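Local coordinates for enoyl-[acyl-carrier-protein] reductase [FMN] (Thermotoga maritima, PDB 5GVJ) that probably reduces the enoyl group of fatty acid intermediates carried on acyl carrier protein, using NADH and an FMN cofactor, at residues A[141-144]-A[145-149]; A[148-151]-A[152-156]; A[275-278]-A[279-283]. The protein carries 1 engineered substitution. All coordinates share one frame; numbering follows the deposited sequence.

Interaction 1: A[141-144]-A[145-149]; sequences MESG and GHIGE
M141 and I147 face each other across a loop that doubles back on itself, with their CA atoms 5.0 Å apart. The loop follows strand 136-139 of the TIM barrel and belongs to the FMN site: G144 binds the cofactor in another structure of this protein. The chain turns at G144 and G145. G145 has a positive phi of 78°, a value that favours glycine. Strand 145-146 starts there and pairs with strand 231-234 through the G145 and R232 backbones.

I147 fills the inside of the turn. Its CG1 lies between the backbone N and the carbonyl carbon (chi1 52°), while CG2 is anti to the carbonyl carbon. CG2 reaches on to S143, CD1 to CB of M141, and both flank the M141 carbonyl oxygen. CG2 of I147 meets the carbonyl oxygen of S143 at 3.3 Å and passes 3.8 Å from OG of the same serine. CD1 of I147 comes to 4.1 Å from CB of M141, an apolar contact. The S143 hydroxyl is bonded to the carbonyl of G140, beside the FMN-binding residue E139, and only packs against I147. The carbonyl oxygen of M141 also accepts a bond from NH2 of R232.

M141 continues the packing along the returning chain. Its side chain is bent at chi2 and chi3 and also packs on M141 of the second subunit. E149 turns outward to form a salt bridge with R235 of that subunit. CB of M141 lies 3.4 Å from the carbonyl oxygen of G148, and CG of M141 3.7 Å from that of E149.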
loop_
_atom_site.group_PDB
_atom_site.type_symbol
_atom_site.label_atom_id
_atom_site.label_comp_id
_atom_site.label_asym_id
_atom_site.label_seq_id
_atom_site.Cartn_x
_atom_site.Cartn_y
_atom_site.Cartn_z
ATOM N N MET A 141 -5.018 5.462 -0.396
ATOM C CA MET A 141 -6.158 5.399 -1.310
ATOM C C MET A 141 -6.789 4.013 -1.419
ATOM O O MET A 141 -7.795 3.882 -2.126
ATOM C CB MET A 141 -5.732 5.877 -2.698
ATOM C CG MET A 141 -4.572 5.104 -3.267
ATOM S SD MET A 141 -5.173 3.816 -4.364
ATOM C CE MET A 141 -5.711 4.818 -5.757
ATOM N N GLU A 142 -6.253 2.983 -0.759
ATOM C CA GLU A 142 -6.980 1.716 -0.702
ATOM C C GLU A 142 -8.151 1.761 0.268
ATOM O O GLU A 142 -8.917 0.794 0.335
ATOM C CB GLU A 142 -6.061 0.555 -0.299
ATOM C CG GLU A 142 -5.109 0.846 0.872
ATOM C CD GLU A 142 -3.744 1.320 0.387
ATOM O OE1 GLU A 142 -3.654 2.453 -0.127
ATOM O OE2 GLU A 142 -2.771 0.543 0.491
ATOM N N SER A 143 -8.298 2.836 1.032
ATOM C CA SER A 143 -9.415 2.898 1.956
ATOM C C SER A 143 -10.714 3.145 1.187
ATOM O O SER A 143 -10.713 3.476 -0.004
ATOM C CB SER A 143 -9.174 3.977 3.010
ATOM O OG SER A 143 -9.012 5.240 2.414
ATOM N N GLY A 144 -11.844 2.947 1.885
ATOM C CA GLY A 144 -13.139 3.217 1.297
ATOM C C GLY A 144 -13.521 4.689 1.379
ATOM O O GLY A 144 -12.931 5.483 2.114
ATOM N N GLY A 145 -14.528 5.053 0.594
ATOM C CA GLY A 145 -15.010 6.417 0.614
ATOM C C GLY A 145 -14.099 7.330 -0.180
ATOM O O GLY A 145 -13.328 6.894 -1.039
ATOM N N HIS A 146 -14.191 8.622 0.113
ATOM C CA HIS A 146 -13.376 9.586 -0.616
ATOM C C HIS A 146 -11.896 9.362 -0.309
ATOM O O HIS A 146 -11.511 9.109 0.834
ATOM C CB HIS A 146 -13.810 11.012 -0.272
ATOM C CG HIS A 146 -15.206 11.335 -0.715
ATOM N ND1 HIS A 146 -16.263 11.446 0.165
ATOM C CD2 HIS A 146 -15.724 11.542 -1.951
ATOM C CE1 HIS A 146 -17.368 11.717 -0.506
ATOM N NE2 HIS A 146 -17.069 11.782 -1.793
ATOM N N ILE A 147 -11.063 9.426 -1.348
ATOM C CA ILE A 147 -9.671 9.007 -1.245
ATOM C C ILE A 147 -8.764 10.007 -1.943
ATOM O O ILE A 147 -9.187 10.770 -2.813
ATOM C CB ILE A 147 -9.447 7.611 -1.862
ATOM C CG1 ILE A 147 -10.016 7.581 -3.284
ATOM C CG2 ILE A 147 -10.039 6.532 -0.977
ATOM C CD1 ILE A 147 -9.518 6.425 -4.136
ATOM N N GLY A 148 -7.491 9.973 -1.560
ATOM C CA GLY A 148 -6.437 10.667 -2.268
ATOM C C GLY A 148 -5.860 9.821 -3.382
ATOM O O GLY A 148 -6.532 8.958 -3.950
ATOM N N GLU A 149 -4.586 10.065 -3.694
ATOM C CA GLU A 149 -3.926 9.374 -4.788
ATOM C C GLU A 149 -2.831 8.419 -4.338
ATOM O O GLU A 149 -2.491 7.500 -5.092
ATOM C CB GLU A 149 -3.315 10.390 -5.760
ATOM C CG GLU A 149 -4.150 11.638 -5.931
ATOM C CD GLU A 149 -3.805 12.395 -7.199
ATOM O OE1 GLU A 149 -2.776 13.115 -7.200
ATOM O OE2 GLU A 149 -4.559 12.254 -8.192
#

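Interaction 2: A[148-151]-A[152-156]; sequences GEVT and TFVLV
The carbonyl oxygen of T151 accepts the backbone N-H of L155 at 2.8 Å, with an N-H...O angle of 160°. This is the first i to i+4 bond of helix 152-162, which follows a loop on the side of the TIM barrel that carries the FMN-binding residues. The N-H of V154 makes a weak second bond to the same T151 oxygen at 3.3 Å. Inside the helix the next bond runs from V156 N to T152 O.

T151 holds the N-cap position, but its hydroxyl does not cap the helix within these segments. OG1 of T151 lies 3.5 Å from N of T152 but is badly placed to accept its proton. It is bonded instead to OE2 of E142 in the second subunit. The N-H of T152 goes to OE1 of E142 in its own chain. The carboxylates of the two E142 residues thus grip both helix starts across the dimer interface. Being close to the helix N-terminus probably favours their negative charge. The hydroxyl of T152 is satisfied by the carbonyl of G171, next to the FMN-binding G172.

The packing beyond these bonds is mostly apolar. V150 and L155 meet with their side chains at about a right angle. V150 has CG1 anti to its backbone nitrogen (chi1 -170°), and this branch reaches over the first turn of the helix. CG1 of V150 touches L155 CB at 3.7 Å and V154 CG1 at 3.8 Å. Further along, V154 packs on I217 of the second subunit, and F153 on G172 of that subunit. All six touching residues are buried. On the other branch of V154, CG2 lies 4.0 Å from OG1 of T151.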
loop_
_atom_site.group_PDB
_atom_site.type_symbol
_atom_site.label_atom_id
_atom_site.label_comp_id
_atom_site.label_asym_id
_atom_site.label_seq_id
_atom_site.Cartn_x
_atom_site.Cartn_y
_atom_site.Cartn_z
ATOM N N GLY A 148 -7.491 9.973 -1.560
ATOM C CA GLY A 148 -6.437 10.667 -2.268
ATOM C C GLY A 148 -5.860 9.821 -3.382
ATOM O O GLY A 148 -6.532 8.958 -3.950
ATOM N N GLU A 149 -4.586 10.065 -3.694
ATOM C CA GLU A 149 -3.926 9.374 -4.788
ATOM C C GLU A 149 -2.831 8.419 -4.338
ATOM O O GLU A 149 -2.491 7.500 -5.092
ATOM C CB GLU A 149 -3.315 10.390 -5.760
ATOM C CG GLU A 149 -4.150 11.638 -5.931
ATOM C CD GLU A 149 -3.805 12.395 -7.199
ATOM O OE1 GLU A 149 -2.776 13.115 -7.200
ATOM O OE2 GLU A 149 -4.559 12.254 -8.192
ATOM N N VAL A 150 -2.279 8.604 -3.140
ATOM C CA VAL A 150 -1.122 7.837 -2.687
ATOM C C VAL A 150 -1.590 6.617 -1.899
ATOM O O VAL A 150 -2.546 6.699 -1.112
ATOM C CB VAL A 150 -0.189 8.724 -1.843
ATOM C CG1 VAL A 150 1.134 7.998 -1.567
ATOM C CG2 VAL A 150 0.062 10.051 -2.555
ATOM N N THR A 151 -0.910 5.486 -2.092
ATOM C CA THR A 151 -1.236 4.282 -1.336
ATOM C C THR A 151 -0.615 4.335 0.053
ATOM O O THR A 151 0.312 5.101 0.320
ATOM C CB THR A 151 -0.732 3.021 -2.034
ATOM O OG1 THR A 151 0.698 3.010 -1.971
ATOM C CG2 THR A 151 -1.190 2.980 -3.494
ATOM N N THR A 152 -1.124 3.471 0.934
ATOM C CA THR A 152 -0.648 3.441 2.317
ATOM C C THR A 152 0.837 3.130 2.387
ATOM O O THR A 152 1.578 3.760 3.154
ATOM C CB THR A 152 -1.443 2.406 3.113
ATOM O OG1 THR A 152 -2.815 2.791 3.130
ATOM C CG2 THR A 152 -0.943 2.305 4.556
ATOM N N PHE A 153 1.285 2.151 1.597
ATOM C CA PHE A 153 2.660 1.685 1.685
ATOM C C PHE A 153 3.637 2.824 1.479
ATOM O O PHE A 153 4.653 2.922 2.178
ATOM C CB PHE A 153 2.901 0.593 0.643
ATOM C CG PHE A 153 3.960 -0.366 1.032
ATOM C CD1 PHE A 153 3.638 -1.506 1.748
ATOM C CD2 PHE A 153 5.281 -0.116 0.718
ATOM C CE1 PHE A 153 4.622 -2.385 2.135
ATOM C CE2 PHE A 153 6.266 -0.995 1.091
ATOM C CZ PHE A 153 5.934 -2.135 1.804
ATOM N N VAL A 154 3.339 3.696 0.519
ATOM C CA VAL A 154 4.197 4.836 0.221
ATOM C C VAL A 154 3.922 5.989 1.184
ATOM O O VAL A 154 4.845 6.620 1.718
ATOM C CB VAL A 154 3.982 5.264 -1.243
ATOM C CG1 VAL A 154 4.669 6.600 -1.516
ATOM C CG2 VAL A 154 4.489 4.172 -2.214
ATOM N N LEU A 155 2.646 6.293 1.400
ATOM C CA LEU A 155 2.276 7.514 2.111
ATOM C C LEU A 155 2.752 7.498 3.558
ATOM O O LEU A 155 3.315 8.482 4.048
ATOM C CB LEU A 155 0.765 7.698 2.055
ATOM C CG LEU A 155 0.247 8.961 2.735
ATOM C CD1 LEU A 155 0.622 10.194 1.923
ATOM C CD2 LEU A 155 -1.269 8.838 2.892
ATOM N N VAL A 156 2.506 6.401 4.274
ATOM C CA VAL A 156 2.920 6.340 5.672
ATOM C C VAL A 156 4.428 6.525 5.794
ATOM O O VAL A 156 4.909 7.202 6.707
ATOM C CB VAL A 156 2.461 5.019 6.316
ATOM C CG1 VAL A 156 3.021 4.885 7.732
ATOM C CG2 VAL A 156 0.949 4.948 6.332
#

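Interaction 3: A[275-278]-A[279-283]; sequences FAVG and QSAGL. Engineered in segment 275-278: A276 (natural residue Met). With NA (sodium ion), chain C.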
loop_
_atom_site.group_PDB
_atom_site.type_symbol
_atom_site.label_atom_id
_atom_site.label_comp_id
_atom_site.label_asym_id
_atom_site.label_seq_id
_atom_site.Cartn_x
_atom_site.Cartn_y
_atom_site.Cartn_z
ATOM N N PHE A 275 -21.620 1.701 -1.199
ATOM C CA PHE A 275 -21.014 0.882 -0.153
ATOM C C PHE A 275 -19.536 1.251 -0.059
ATOM O O PHE A 275 -18.675 0.607 -0.658
ATOM C CB PHE A 275 -21.244 -0.596 -0.440
ATOM C CG PHE A 275 -22.674 -1.017 -0.244
ATOM C CD1 PHE A 275 -23.623 -0.778 -1.228
ATOM C CD2 PHE A 275 -23.076 -1.617 0.938
ATOM C CE1 PHE A 275 -24.951 -1.151 -1.043
ATOM C CE2 PHE A 275 -24.401 -1.995 1.129
ATOM C CZ PHE A 275 -25.334 -1.758 0.137
ATOM N N ALA A 276 -19.255 2.305 0.710
ATOM C CA ALA A 276 -17.908 2.863 0.868
ATOM C C ALA A 276 -17.085 1.936 1.752
ATOM O O ALA A 276 -17.056 2.069 2.977
ATOM C CB ALA A 276 -17.979 4.262 1.469
ATOM N N VAL A 277 -16.411 0.975 1.130
ATOM C CA VAL A 277 -15.553 0.051 1.856
ATOM C C VAL A 277 -14.224 -0.045 1.115
ATOM O O VAL A 277 -14.158 0.118 -0.109
ATOM C CB VAL A 277 -16.204 -1.350 2.044
ATOM C CG1 VAL A 277 -17.733 -1.269 2.004
ATOM C CG2 VAL A 277 -15.687 -2.344 1.051
ATOM N N GLY A 278 -13.154 -0.281 1.877
ATOM C CA GLY A 278 -11.817 -0.299 1.329
ATOM C C GLY A 278 -11.409 -1.674 0.848
ATOM O O GLY A 278 -12.129 -2.661 0.997
ATOM N N GLN A 279 -10.212 -1.726 0.253
ATOM C CA GLN A 279 -9.704 -2.989 -0.259
ATOM C C GLN A 279 -9.474 -3.992 0.855
ATOM O O GLN A 279 -9.452 -5.199 0.593
ATOM C CB GLN A 279 -8.401 -2.753 -1.055
ATOM C CG GLN A 279 -8.621 -1.965 -2.346
ATOM C CD GLN A 279 -7.353 -1.828 -3.177
ATOM O OE1 GLN A 279 -6.280 -2.257 -2.760
ATOM N NE2 GLN A 279 -7.476 -1.227 -4.362
ATOM N N SER A 280 -9.334 -3.527 2.100
ATOM C CA SER A 280 -9.171 -4.482 3.190
ATOM C C SER A 280 -10.402 -5.356 3.401
ATOM O O SER A 280 -10.323 -6.307 4.181
ATOM C CB SER A 280 -8.833 -3.770 4.504
ATOM O OG SER A 280 -9.954 -3.069 4.987
ATOM N N ALA A 281 -11.527 -5.081 2.731
ATOM C CA ALA A 281 -12.651 -6.016 2.825
ATOM C C ALA A 281 -12.250 -7.411 2.356
ATOM O O ALA A 281 -12.737 -8.410 2.891
ATOM C CB ALA A 281 -13.854 -5.505 2.025
ATOM N N GLY A 282 -11.321 -7.506 1.402
ATOM C CA GLY A 282 -10.867 -8.815 0.959
ATOM C C GLY A 282 -10.085 -9.590 1.996
ATOM O O GLY A 282 -9.852 -10.789 1.811
ATOM N N LEU A 283 -9.672 -8.934 3.076
ATOM C CA LEU A 283 -8.997 -9.583 4.186
ATOM C C LEU A 283 -9.962 -9.972 5.295
ATOM O O LEU A 283 -9.543 -10.563 6.296
ATOM C CB LEU A 283 -7.925 -8.653 4.755
ATOM C CG LEU A 283 -6.862 -8.177 3.777
ATOM C CD1 LEU A 283 -6.022 -7.072 4.421
ATOM C CD2 LEU A 283 -6.016 -9.373 3.361
HETATM NA NA NA C . -14.309 -10.118 2.561
HETATM O O HOH W 1 -12.819 -12.026 1.946
#
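Backbone torsions of -90° and 176° at G278 leave the chain extended just before it coils at Q279. From there residues 279-282 stay near 3-10 values of phi and psi. This sets CB of A281 beside CG2 of V277. The chi1 of V277 is -25°, away from a staggered position. CG2 of V277 packs against CB of A281 at 3.8 Å.

One hydrogen bond joins the segments. A281 N donates to the carbonyl oxygen of G278 at 3.0 Å. The N-H...O angle is nearly straight, but the donor sits above the carbonyl plane. It is an i to i+3 bond, the pattern of a 3-10 turn. Two more follow inside the turn, from G282 N to Q279 O and from L283 N to S280 O.

The turn presents the A281 carbonyl to a sodium ion, with O of A281 2.3 Å from the metal. A water completes one further position at 2.5 Å from the ion and makes a weak bond to the carbonyl of G282. The remaining four ligands are the carbonyl oxygens of I212, V213, A215 and I284. S280, one residue before A281, binds FMN in another structure of this protein.

The Q279 side chain runs extended to the second subunit. There NE2 bonds to the carbonyl of E149, and OE1 takes the N-H of T151. In the chain the loop follows helix 260-265 and precedes helix 290-309. The engineered A276, at the centre of an inverse gamma turn, packs on L261 of helix 260-265. F275 and V277 pack on strand 231-234 at L234, while V277 and S280 touch T194 of helix 193-197.

In the fold
Interactions 1, 2 and 3 come in that order along the chain. Interactions 1 and 2 share G148 and E149 and lie with centres about 9 Å apart; the loop between strand 145-146 and helix 152-162 belongs to both. The backbones of M141 and V150 pair where the loop closes. Interaction 3 comes much later in the chain. It returns to within about 11 Å of interaction 1, between centres, and joins it through the E142 carbonyl and Q279 N-H. Interactions 2 and 3 do not touch within one chain. Across the dimer, Q279 of one subunit meets residues 149-151 of the other. The dimer interface thus runs beside FMN-binding loops of the barrel.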